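Local coordinates for protein cellulose 1,4-beta-cellobiosidase (Thermobifida fusca, PDB 4JJJ) that probably hydrolyses cellulose to release cellobiose, acting through this family 48 glycoside hydrolase catalytic domain, one part of a longer modular cellulase, at residues T508-A513 with A523-L528; W447-T452 with T519-T524; Q418-E423 with T502-K507; D3-E8 with T628-H633. The protein carries 1 engineered substitution. All coordinates share one frame; numbering follows the deposited sequence.

Interaction 1. Residues T508-A513 with A523-L528; sequences TLMYYA and ATAEGL. With ZN (zinc ion), chain S.
A525 presents its methyl to helix 508-513, where it rests between two longer side chains: A525 CB lies 3.6 Å from M510 CG and 3.9 Å from L509 CB. Alanine suits this place because a small knob lets the neighbouring backbones come close, with the CA atoms of L509 and A525 only 5.8 Å apart. L509 points toward the facing helix, and its CD1 branch does the reaching, while CD2 is turned to I449 of helix 435-450. CD1 crosses the T524 side chain obliquely and meets its CG2 at 3.6 Å, with L528 CD1 at a looser 4.4 Å beyond. T524 can offer a methyl here because CG2 lies anti to its backbone N, while OG1 stays within reach of its own helix, probably bonding T520 O. The two segments run 145° apart with axes 8.6 Å from each other, an antiparallel helical hairpin of successive helices, 499-516 and 519-533, within the (alpha/alpha)6 fold. M510 uses only the root of its side chain on A525; beyond CG the bend at chi3 (-60°) turns the terminal methyl CE, and the side chain packs on H633, L636 and F637 of helix 620-637. E526 starts out away from helix 508-513. Its carboxylate grips a zinc ion through OE2 at 1.9 Å, shares the metal with H633, and accepts a hydrogen bond at OE1 from a zinc-bound water.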
# COMPACT_ATOMS: atom_id res chain seq x y z
N THR A 508 -17.59 -3.48 -5.20
CA THR A 508 -17.26 -4.56 -6.08
C THR A 508 -18.52 -5.19 -6.64
O THR A 508 -18.64 -5.43 -7.86
CB THR A 508 -16.45 -5.69 -5.31
OG1 THR A 508 -15.23 -5.11 -4.89
CG2 THR A 508 -16.05 -6.81 -6.19
N LEU A 509 -19.45 -5.45 -5.76
CA LEU A 509 -20.72 -6.07 -6.12
C LEU A 509 -21.60 -5.17 -7.03
O LEU A 509 -22.20 -5.66 -7.97
CB LEU A 509 -21.49 -6.48 -4.84
CG LEU A 509 -20.79 -7.62 -4.03
CD1 LEU A 509 -21.48 -7.86 -2.72
CD2 LEU A 509 -20.72 -8.88 -4.82
N MET A 510 -21.60 -3.89 -6.76
CA MET A 510 -22.37 -2.93 -7.56
C MET A 510 -21.83 -2.83 -8.99
O MET A 510 -22.64 -2.89 -9.93
CB MET A 510 -22.38 -1.57 -6.89
CG MET A 510 -23.40 -1.51 -5.73
SD MET A 510 -23.64 0.17 -5.12
CE MET A 510 -22.00 0.67 -4.58
N TYR A 511 -20.52 -2.65 -9.16
CA TYR A 511 -19.94 -2.54 -10.52
C TYR A 511 -20.24 -3.79 -11.27
O TYR A 511 -20.58 -3.79 -12.50
CB TYR A 511 -18.43 -2.22 -10.44
CG TYR A 511 -18.13 -0.81 -10.05
CD1 TYR A 511 -17.63 -0.53 -8.80
CD2 TYR A 511 -18.27 0.24 -10.95
CE1 TYR A 511 -17.33 0.79 -8.48
CE2 TYR A 511 -18.01 1.55 -10.66
CZ TYR A 511 -17.57 1.87 -9.40
OH TYR A 511 -17.21 3.12 -9.01
N TYR A 512 -20.05 -4.95 -10.61
CA TYR A 512 -20.34 -6.22 -11.26
C TYR A 512 -21.80 -6.39 -11.64
O TYR A 512 -22.13 -6.83 -12.75
CB TYR A 512 -19.96 -7.35 -10.33
CG TYR A 512 -20.33 -8.74 -10.85
CD1 TYR A 512 -19.63 -9.35 -11.92
CD2 TYR A 512 -21.32 -9.44 -10.21
CE1 TYR A 512 -19.97 -10.67 -12.37
CE2 TYR A 512 -21.68 -10.72 -10.69
CZ TYR A 512 -20.98 -11.30 -11.72
OH TYR A 512 -21.29 -12.56 -12.07
N ALA A 513 -22.66 -5.99 -10.73
CA ALA A 513 -24.10 -6.07 -11.01
C ALA A 513 -24.52 -5.18 -12.13
O ALA A 513 -25.39 -5.59 -12.91
CB ALA A 513 -24.88 -5.71 -9.75
N ALA A 523 -28.41 -7.21 -4.65
CA ALA A 523 -29.12 -7.33 -3.35
C ALA A 523 -28.19 -7.33 -2.16
O ALA A 523 -28.43 -6.66 -1.15
CB ALA A 523 -30.11 -8.48 -3.33
N THR A 524 -27.08 -8.00 -2.29
CA THR A 524 -26.05 -8.00 -1.23
C THR A 524 -25.49 -6.61 -1.02
O THR A 524 -25.36 -6.16 0.10
CB THR A 524 -24.95 -9.07 -1.52
OG1 THR A 524 -25.62 -10.33 -1.71
CG2 THR A 524 -23.91 -9.20 -0.44
N ALA A 525 -25.08 -5.97 -2.13
CA ALA A 525 -24.55 -4.63 -2.06
C ALA A 525 -25.51 -3.68 -1.35
O ALA A 525 -25.12 -2.90 -0.49
CB ALA A 525 -24.26 -4.11 -3.44
N GLU A 526 -26.80 -3.79 -1.72
CA GLU A 526 -27.77 -2.86 -1.16
C GLU A 526 -27.87 -3.10 0.36
O GLU A 526 -27.99 -2.12 1.13
CB GLU A 526 -29.15 -3.09 -1.76
CG GLU A 526 -29.30 -2.68 -3.21
CD GLU A 526 -29.41 -1.18 -3.50
OE1 GLU A 526 -28.96 -0.31 -2.72
OE2 GLU A 526 -30.00 -0.86 -4.58
N GLY A 527 -27.81 -4.36 0.79
CA GLY A 527 -27.84 -4.69 2.21
C GLY A 527 -26.64 -4.19 2.98
O GLY A 527 -26.75 -3.72 4.08
N LEU A 528 -25.47 -4.24 2.33
CA LEU A 528 -24.26 -3.64 2.89
C LEU A 528 -24.31 -2.10 3.03
O LEU A 528 -23.94 -1.53 4.06
CB LEU A 528 -23.03 -4.06 2.09
CG LEU A 528 -22.72 -5.57 2.13
CD1 LEU A 528 -21.55 -5.87 1.25
CD2 LEU A 528 -22.50 -6.04 3.58
ZN ZN S . -30.23 1.06 -4.66
O HOH W 1 -31.42 1.82 -3.17

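Interaction 2. Residues W447-T452 with T519-T524; sequences WAIQHT and TTALAT. With FE (Fe (III) ion), chain M.
I449 lies against the first turns of helix 519-533, on A521, T520 and T524, with a branched side chain whose two arms do different work. Its CD1 drives inward and sits 3.7 Å from A521 CA, close to backbone because alanine offers so little bulk; L509 of helix 499-516 backs this tight side. The other arm, CG2, rests 3.7 Å from T524 OG1 and reaches T520 CG2 at 4.1 Å, where the contact opens to the exposed T520. Cut back to an alanine, I449 would lose both arms, which is likely to leave a gap over A521 and take the apolar cover from T524 OG1. T452 adds only a methyl, its CG2 4.0 Å from T524 CG2, and on this looser side a water lies 3.0 Å from T452 O and only weakly within reach of T524 OG1. The helix end ties up its own carbonyls. A448 O takes T452 OG1 and H451 N from opposite faces of its plane, and W447 O receives H451 ND1 at 2.8 Å, nearly in the imidazole plane. With its proton on ND1, H451 keeps NE2 for the ferric ion at 2.2 Å; the bond to W447 O thus probably fixes both the tautomer and the ring rotation of the metal ligand.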
# COMPACT_ATOMS: atom_id res chain seq x y z
N TRP A 447 -18.52 -16.62 -4.19
CA TRP A 447 -17.77 -16.98 -3.04
C TRP A 447 -17.88 -15.89 -2.03
O TRP A 447 -18.10 -16.13 -0.84
CB TRP A 447 -16.26 -17.19 -3.37
CG TRP A 447 -15.40 -17.37 -2.25
CD1 TRP A 447 -15.32 -18.45 -1.39
CD2 TRP A 447 -14.37 -16.47 -1.82
NE1 TRP A 447 -14.32 -18.26 -0.48
CE2 TRP A 447 -13.73 -17.05 -0.70
CE3 TRP A 447 -13.98 -15.17 -2.21
CZ2 TRP A 447 -12.71 -16.42 0.01
CZ3 TRP A 447 -12.96 -14.53 -1.53
CH2 TRP A 447 -12.33 -15.19 -0.36
N ALA A 448 -17.68 -14.65 -2.44
CA ALA A 448 -17.79 -13.56 -1.50
C ALA A 448 -19.17 -13.40 -0.90
O ALA A 448 -19.32 -13.28 0.32
CB ALA A 448 -17.38 -12.22 -2.16
N ILE A 449 -20.18 -13.44 -1.76
CA ILE A 449 -21.59 -13.40 -1.33
C ILE A 449 -21.90 -14.49 -0.29
O ILE A 449 -22.55 -14.20 0.74
CB ILE A 449 -22.52 -13.44 -2.57
CG1 ILE A 449 -22.35 -12.13 -3.36
CG2 ILE A 449 -23.96 -13.66 -2.11
CD1 ILE A 449 -23.14 -12.15 -4.66
N GLN A 450 -21.42 -15.68 -0.56
CA GLN A 450 -21.66 -16.88 0.28
C GLN A 450 -21.10 -16.74 1.67
O GLN A 450 -21.46 -17.49 2.57
CB GLN A 450 -20.97 -18.05 -0.35
CG GLN A 450 -21.64 -18.64 -1.55
CD GLN A 450 -22.91 -17.92 -2.04
OE1 GLN A 450 -22.90 -17.32 -3.14
NE2 GLN A 450 -24.04 -18.08 -1.28
N HIS A 451 -20.16 -15.80 1.86
CA HIS A 451 -19.54 -15.52 3.15
C HIS A 451 -19.84 -14.16 3.70
O HIS A 451 -19.16 -13.71 4.61
CB HIS A 451 -17.99 -15.77 3.02
CG HIS A 451 -17.69 -17.18 2.70
ND1 HIS A 451 -17.64 -17.67 1.40
CD2 HIS A 451 -17.52 -18.26 3.50
CE1 HIS A 451 -17.51 -18.97 1.42
NE2 HIS A 451 -17.41 -19.35 2.68
N THR A 452 -20.90 -13.55 3.21
CA THR A 452 -21.36 -12.25 3.67
C THR A 452 -22.76 -12.37 4.25
O THR A 452 -23.62 -13.05 3.65
CB THR A 452 -21.36 -11.26 2.46
OG1 THR A 452 -20.02 -11.09 1.97
CG2 THR A 452 -21.84 -9.90 2.86
N THR A 519 -28.67 -10.17 -10.10
CA THR A 519 -29.54 -9.59 -9.10
C THR A 519 -29.11 -9.96 -7.61
O THR A 519 -29.32 -9.15 -6.75
CB THR A 519 -31.03 -10.07 -9.30
OG1 THR A 519 -30.98 -11.50 -9.35
CG2 THR A 519 -31.59 -9.36 -10.49
N THR A 520 -28.47 -11.09 -7.40
CA THR A 520 -28.02 -11.47 -6.08
C THR A 520 -26.92 -10.53 -5.61
O THR A 520 -26.87 -10.08 -4.46
CB THR A 520 -27.51 -12.91 -6.06
OG1 THR A 520 -28.57 -13.78 -6.61
CG2 THR A 520 -27.17 -13.37 -4.64
N ALA A 521 -26.01 -10.23 -6.53
CA ALA A 521 -24.92 -9.27 -6.25
C ALA A 521 -25.47 -7.91 -5.82
O ALA A 521 -24.99 -7.27 -4.85
CB ALA A 521 -23.95 -9.12 -7.39
N LEU A 522 -26.43 -7.38 -6.57
CA LEU A 522 -26.96 -6.07 -6.24
C LEU A 522 -27.68 -6.12 -4.89
O LEU A 522 -27.53 -5.19 -4.09
CB LEU A 522 -27.95 -5.57 -7.28
CG LEU A 522 -28.43 -4.10 -7.00
CD1 LEU A 522 -27.35 -3.09 -6.71
CD2 LEU A 522 -29.30 -3.66 -8.17
N ALA A 523 -28.41 -7.21 -4.65
CA ALA A 523 -29.12 -7.33 -3.35
C ALA A 523 -28.19 -7.33 -2.16
O ALA A 523 -28.43 -6.66 -1.15
CB ALA A 523 -30.11 -8.48 -3.33
N THR A 524 -27.08 -8.00 -2.29
CA THR A 524 -26.05 -8.00 -1.23
C THR A 524 -25.49 -6.61 -1.02
O THR A 524 -25.36 -6.16 0.10
CB THR A 524 -24.95 -9.07 -1.52
OG1 THR A 524 -25.62 -10.33 -1.71
CG2 THR A 524 -23.91 -9.20 -0.44
FE FE M . -17.54 -21.54 3.10
O HOH W 2 -24.89 -12.22 1.07
O HOH W 3 -18.96 -20.98 4.32
O HOH W 4 -19.23 -22.10 2.15
O HOH W 5 -16.23 -21.86 1.56

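Interaction 3. Residues Q418-E423 with T502-K507; sequences QVWNME and TAALAK
E423 and K507 form a buried salt bridge, with K507 NZ 2.8 Å from E423 OE2 on the syn side of that oxygen and a weak second bond to OE1 at 3.1 Å. The glutamate reaches over in an extended chain, its CG anti to the backbone N (chi1 -166°), whereas the lysine folds at chi3 (-75°) and bends so that NZ comes in beside the two oxygens, close to the plane of the carboxylate. K507 NZ is also paired with E625 and bonded to T628 OG1, so the buried charge has two acidic mates and would probably remain protonated. Next to the bridge, A504 CB lies 3.7 Å from E423 OE1; the small alanine leaves room for the carboxylate to lie beside it. The same methyl takes V419 CG2 at 3.6 Å and touches the edge of the W420 indole near CD1. V419 CG1 turns the other way and meets L505 CB at 3.8 Å, so the two methyls of this beta-branched residue meet two neighbouring residues. W420 starts out away from helix 502-507, and its ring lines the glycan pocket, where it contacts a bound glucose and its NE1 bonds E625. The segments cross at 32°, consistent with neighbouring inner helices of the (alpha/alpha)6 barrel. W58 of helix 50-67 covers E423 and K507, M422 packs on helix 435-450, and L505 leans on V465 of strand 465-473.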
# COMPACT_ATOMS: atom_id res chain seq x y z
N GLN A 418 -8.68 -8.79 -1.04
CA GLN A 418 -9.60 -9.40 -2.03
C GLN A 418 -10.46 -8.34 -2.67
O GLN A 418 -10.53 -8.22 -3.90
CB GLN A 418 -10.56 -10.41 -1.45
CG GLN A 418 -9.94 -11.67 -0.85
CD GLN A 418 -9.25 -12.48 -1.85
OE1 GLN A 418 -9.86 -12.88 -2.92
NE2 GLN A 418 -7.97 -12.77 -1.62
N VAL A 419 -11.08 -7.47 -1.83
CA VAL A 419 -11.98 -6.41 -2.32
C VAL A 419 -11.24 -5.26 -2.90
O VAL A 419 -11.74 -4.62 -3.86
CB VAL A 419 -13.03 -6.06 -1.28
CG1 VAL A 419 -14.03 -7.19 -1.10
CG2 VAL A 419 -12.45 -5.67 0.06
N TRP A 420 -10.10 -4.90 -2.40
CA TRP A 420 -9.35 -3.79 -3.01
C TRP A 420 -8.99 -4.15 -4.48
O TRP A 420 -9.17 -3.33 -5.42
CB TRP A 420 -8.16 -3.42 -2.22
CG TRP A 420 -8.40 -2.58 -1.05
CD1 TRP A 420 -9.53 -1.93 -0.71
CD2 TRP A 420 -7.39 -2.13 -0.12
NE1 TRP A 420 -9.31 -1.19 0.41
CE2 TRP A 420 -8.00 -1.26 0.78
CE3 TRP A 420 -6.02 -2.41 0.01
CZ2 TRP A 420 -7.31 -0.62 1.78
CZ3 TRP A 420 -5.30 -1.77 1.03
CH2 TRP A 420 -5.94 -0.89 1.89
N ASN A 421 -8.49 -5.39 -4.69
CA ASN A 421 -8.21 -5.84 -6.06
C ASN A 421 -9.47 -6.02 -6.87
O ASN A 421 -9.63 -5.45 -7.98
CB ASN A 421 -7.40 -7.10 -6.02
CG ASN A 421 -7.45 -7.83 -7.33
OD1 ASN A 421 -7.21 -7.24 -8.33
ND2 ASN A 421 -7.49 -9.16 -7.27
N MET A 422 -10.43 -6.71 -6.31
CA MET A 422 -11.61 -7.10 -7.04
C MET A 422 -12.42 -5.91 -7.47
O MET A 422 -12.99 -5.94 -8.54
CB MET A 422 -12.52 -8.14 -6.36
CG MET A 422 -13.33 -8.99 -7.32
SD MET A 422 -12.43 -9.86 -8.62
CE MET A 422 -11.24 -10.82 -7.68
N GLU A 423 -12.49 -4.89 -6.61
CA GLU A 423 -13.24 -3.64 -7.02
C GLU A 423 -12.66 -3.04 -8.32
O GLU A 423 -13.43 -2.60 -9.17
CB GLU A 423 -13.19 -2.58 -5.95
CG GLU A 423 -14.21 -1.47 -6.18
CD GLU A 423 -14.12 -0.36 -5.19
OE1 GLU A 423 -14.10 -0.68 -3.98
OE2 GLU A 423 -14.10 0.77 -5.65
N THR A 502 -16.17 -3.44 4.09
CA THR A 502 -17.58 -3.47 3.75
C THR A 502 -17.85 -2.60 2.53
O THR A 502 -18.52 -3.02 1.61
CB THR A 502 -18.47 -3.13 4.95
OG1 THR A 502 -18.23 -4.11 5.99
CG2 THR A 502 -19.96 -3.12 4.57
N ALA A 503 -17.38 -1.38 2.55
CA ALA A 503 -17.65 -0.45 1.45
C ALA A 503 -17.02 -0.93 0.14
O ALA A 503 -17.65 -0.84 -0.90
CB ALA A 503 -17.18 0.91 1.87
N ALA A 504 -15.79 -1.48 0.21
CA ALA A 504 -15.16 -1.98 -0.98
C ALA A 504 -15.91 -3.21 -1.50
O ALA A 504 -16.03 -3.41 -2.72
CB ALA A 504 -13.69 -2.32 -0.67
N LEU A 505 -16.42 -4.06 -0.62
CA LEU A 505 -17.19 -5.22 -1.03
C LEU A 505 -18.49 -4.74 -1.72
O LEU A 505 -18.84 -5.22 -2.79
CB LEU A 505 -17.47 -6.11 0.18
CG LEU A 505 -18.35 -7.33 -0.11
CD1 LEU A 505 -17.75 -8.18 -1.21
CD2 LEU A 505 -18.57 -8.08 1.20
N ALA A 506 -19.17 -3.78 -1.13
CA ALA A 506 -20.38 -3.24 -1.69
C ALA A 506 -20.09 -2.70 -3.10
O ALA A 506 -20.88 -2.96 -4.05
CB ALA A 506 -20.94 -2.16 -0.87
N LYS A 507 -18.98 -1.95 -3.29
CA LYS A 507 -18.67 -1.42 -4.61
C LYS A 507 -18.40 -2.52 -5.61
O LYS A 507 -18.83 -2.47 -6.78
CB LYS A 507 -17.57 -0.44 -4.53
CG LYS A 507 -17.97 0.92 -3.95
CD LYS A 507 -16.86 1.91 -3.98
CE LYS A 507 -15.79 1.65 -2.91
NZ LYS A 507 -14.46 2.28 -3.29

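Interaction 4. Residues D3-E8 with T628-H633; sequences DQAFLE and TAFAAH. With ZN (zinc ion), chain S.
D3 meets A631 through a single water, which donates to D3 OD2 at 2.7 Å and to A631 O at 2.8 Å, joining an acidic side chain to a helix backbone. The first and last helices of this (alpha/alpha)6 domain, 2-14 and 620-637, pack here as an antiparallel pair, 155° apart with axes 7.7 Å from each other, bringing both ends of this catalytic domain together. At A5 the contact becomes apolar: its methyl sits over one face of the F630 ring, 4.1 Å from the centroid and 27° off the normal, a CH-pi contact that suits the small methyl. With CG beside its backbone N, F630 carries its ring toward A5, and chi2 (-29°) turns one face to the methyl; L533 of helix 519-533 touches both. A serine in place of F630 would probably strip A5 of its aromatic bed and open a gap between helices 2-14, 519-533 and 620-637. F6 follows, its backbone against F630 CB, its ring swung the other way toward the small A631, F6 CD1 coming to 3.7 Å from A631 CB. One turn from F630, H633 reaches out instead, its NE2 2.0 Å from the zinc ion.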
# COMPACT_ATOMS: atom_id res chain seq x y z
N ASP A 3 -26.71 10.00 -2.93
CA ASP A 3 -25.87 11.16 -3.19
C ASP A 3 -25.99 12.08 -1.94
O ASP A 3 -25.00 12.70 -1.58
CB ASP A 3 -26.26 11.88 -4.50
CG ASP A 3 -25.32 11.53 -5.77
OD1 ASP A 3 -25.87 11.86 -6.89
OD2 ASP A 3 -24.14 10.91 -5.69
N GLN A 4 -27.13 12.11 -1.25
CA GLN A 4 -27.28 12.85 0.05
C GLN A 4 -26.40 12.23 1.14
O GLN A 4 -25.70 12.94 1.82
CB GLN A 4 -28.72 12.90 0.60
CG GLN A 4 -29.31 14.30 0.36
CD GLN A 4 -29.16 14.75 -1.10
OE1 GLN A 4 -28.21 15.50 -1.47
NE2 GLN A 4 -30.10 14.27 -1.96
N ALA A 5 -26.36 10.89 1.08
CA ALA A 5 -25.48 10.12 2.06
C ALA A 5 -24.03 10.41 1.76
O ALA A 5 -23.23 10.57 2.73
CB ALA A 5 -25.79 8.67 2.04
N PHE A 6 -23.66 10.40 0.47
CA PHE A 6 -22.29 10.79 0.09
C PHE A 6 -21.98 12.16 0.69
O PHE A 6 -20.96 12.38 1.30
CB PHE A 6 -22.10 10.79 -1.42
CG PHE A 6 -20.85 11.51 -1.81
CD1 PHE A 6 -19.62 10.98 -1.60
CD2 PHE A 6 -20.94 12.77 -2.36
CE1 PHE A 6 -18.45 11.71 -1.90
CE2 PHE A 6 -19.81 13.47 -2.68
CZ PHE A 6 -18.57 12.98 -2.44
N LEU A 7 -22.85 13.13 0.42
CA LEU A 7 -22.46 14.49 0.80
C LEU A 7 -22.38 14.58 2.34
O LEU A 7 -21.54 15.31 2.82
CB LEU A 7 -23.46 15.51 0.19
CG LEU A 7 -23.29 15.81 -1.26
CD1 LEU A 7 -24.63 16.45 -1.77
CD2 LEU A 7 -21.95 16.60 -1.52
N GLU A 8 -23.21 13.87 3.05
CA GLU A 8 -23.19 13.89 4.53
C GLU A 8 -21.85 13.36 5.05
O GLU A 8 -21.23 13.93 5.93
CB GLU A 8 -24.35 13.13 5.10
CG GLU A 8 -24.26 12.92 6.57
CD GLU A 8 -25.43 12.21 7.10
OE1 GLU A 8 -25.81 11.06 6.62
OE2 GLU A 8 -25.89 12.82 8.18
N THR A 628 -17.32 6.87 -1.07
CA THR A 628 -17.26 6.46 -2.51
C THR A 628 -18.30 5.38 -2.79
O THR A 628 -18.81 5.36 -3.92
CB THR A 628 -15.88 6.04 -2.95
OG1 THR A 628 -15.49 4.74 -2.40
CG2 THR A 628 -14.90 7.14 -2.67
N ALA A 629 -18.66 4.53 -1.85
CA ALA A 629 -19.66 3.48 -2.06
C ALA A 629 -21.04 4.13 -2.24
O ALA A 629 -21.81 3.74 -3.09
CB ALA A 629 -19.65 2.44 -0.91
N PHE A 630 -21.32 5.10 -1.41
CA PHE A 630 -22.58 5.85 -1.56
C PHE A 630 -22.66 6.59 -2.87
O PHE A 630 -23.69 6.51 -3.58
CB PHE A 630 -22.77 6.84 -0.42
CG PHE A 630 -22.87 6.21 0.96
CD1 PHE A 630 -23.38 4.90 1.19
CD2 PHE A 630 -22.58 7.00 2.06
CE1 PHE A 630 -23.49 4.39 2.50
CE2 PHE A 630 -22.67 6.49 3.37
CZ PHE A 630 -23.18 5.24 3.61
N ALA A 631 -21.57 7.28 -3.18
CA ALA A 631 -21.51 7.98 -4.49
C ALA A 631 -21.61 7.03 -5.67
O ALA A 631 -22.26 7.36 -6.66
CB ALA A 631 -20.33 8.85 -4.59
N ALA A 632 -20.94 5.86 -5.62
CA ALA A 632 -21.00 4.89 -6.69
C ALA A 632 -22.41 4.42 -6.89
O ALA A 632 -22.83 4.10 -8.02
CB ALA A 632 -20.07 3.72 -6.47
N HIS A 633 -23.14 4.24 -5.82
CA HIS A 633 -24.51 3.74 -5.94
C HIS A 633 -25.29 4.67 -6.89
O HIS A 633 -25.96 4.20 -7.79
CB HIS A 633 -25.25 3.59 -4.60
CG HIS A 633 -26.71 3.22 -4.78
ND1 HIS A 633 -27.66 4.12 -5.23
CD2 HIS A 633 -27.36 2.06 -4.60
CE1 HIS A 633 -28.82 3.51 -5.32
NE2 HIS A 633 -28.65 2.27 -4.95
ZN ZN S . -30.23 1.06 -4.66
O HOH W 6 -22.08 10.11 -7.30
O HOH W 1 -31.42 1.82 -3.17

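Helix 499-516 is shared by interactions 3 and 1: interaction 3 uses its earlier turns and interaction 1 its later ones, with centres about 10 Å apart. The centres of interactions 2 and 1 are about 7 Å apart, and the two share T524; I449 CG1 touches L509 CD2 at 3.9 Å. Interaction 4 joins interaction 1 through the zinc ion, to which E526 and H633 both bind, and joins interaction 3 through K507 NZ, 2.8 Å from T628 OG1. Interaction 3 alone reaches the pocket: nearest atoms of the W420 side chain are about 3 Å from a bound glucose and from the E51 side chain, the predicted proton donor, and about 4 Å from that of the engineered N224. The other three are centred about 24 to 27 Å from the chain's centre.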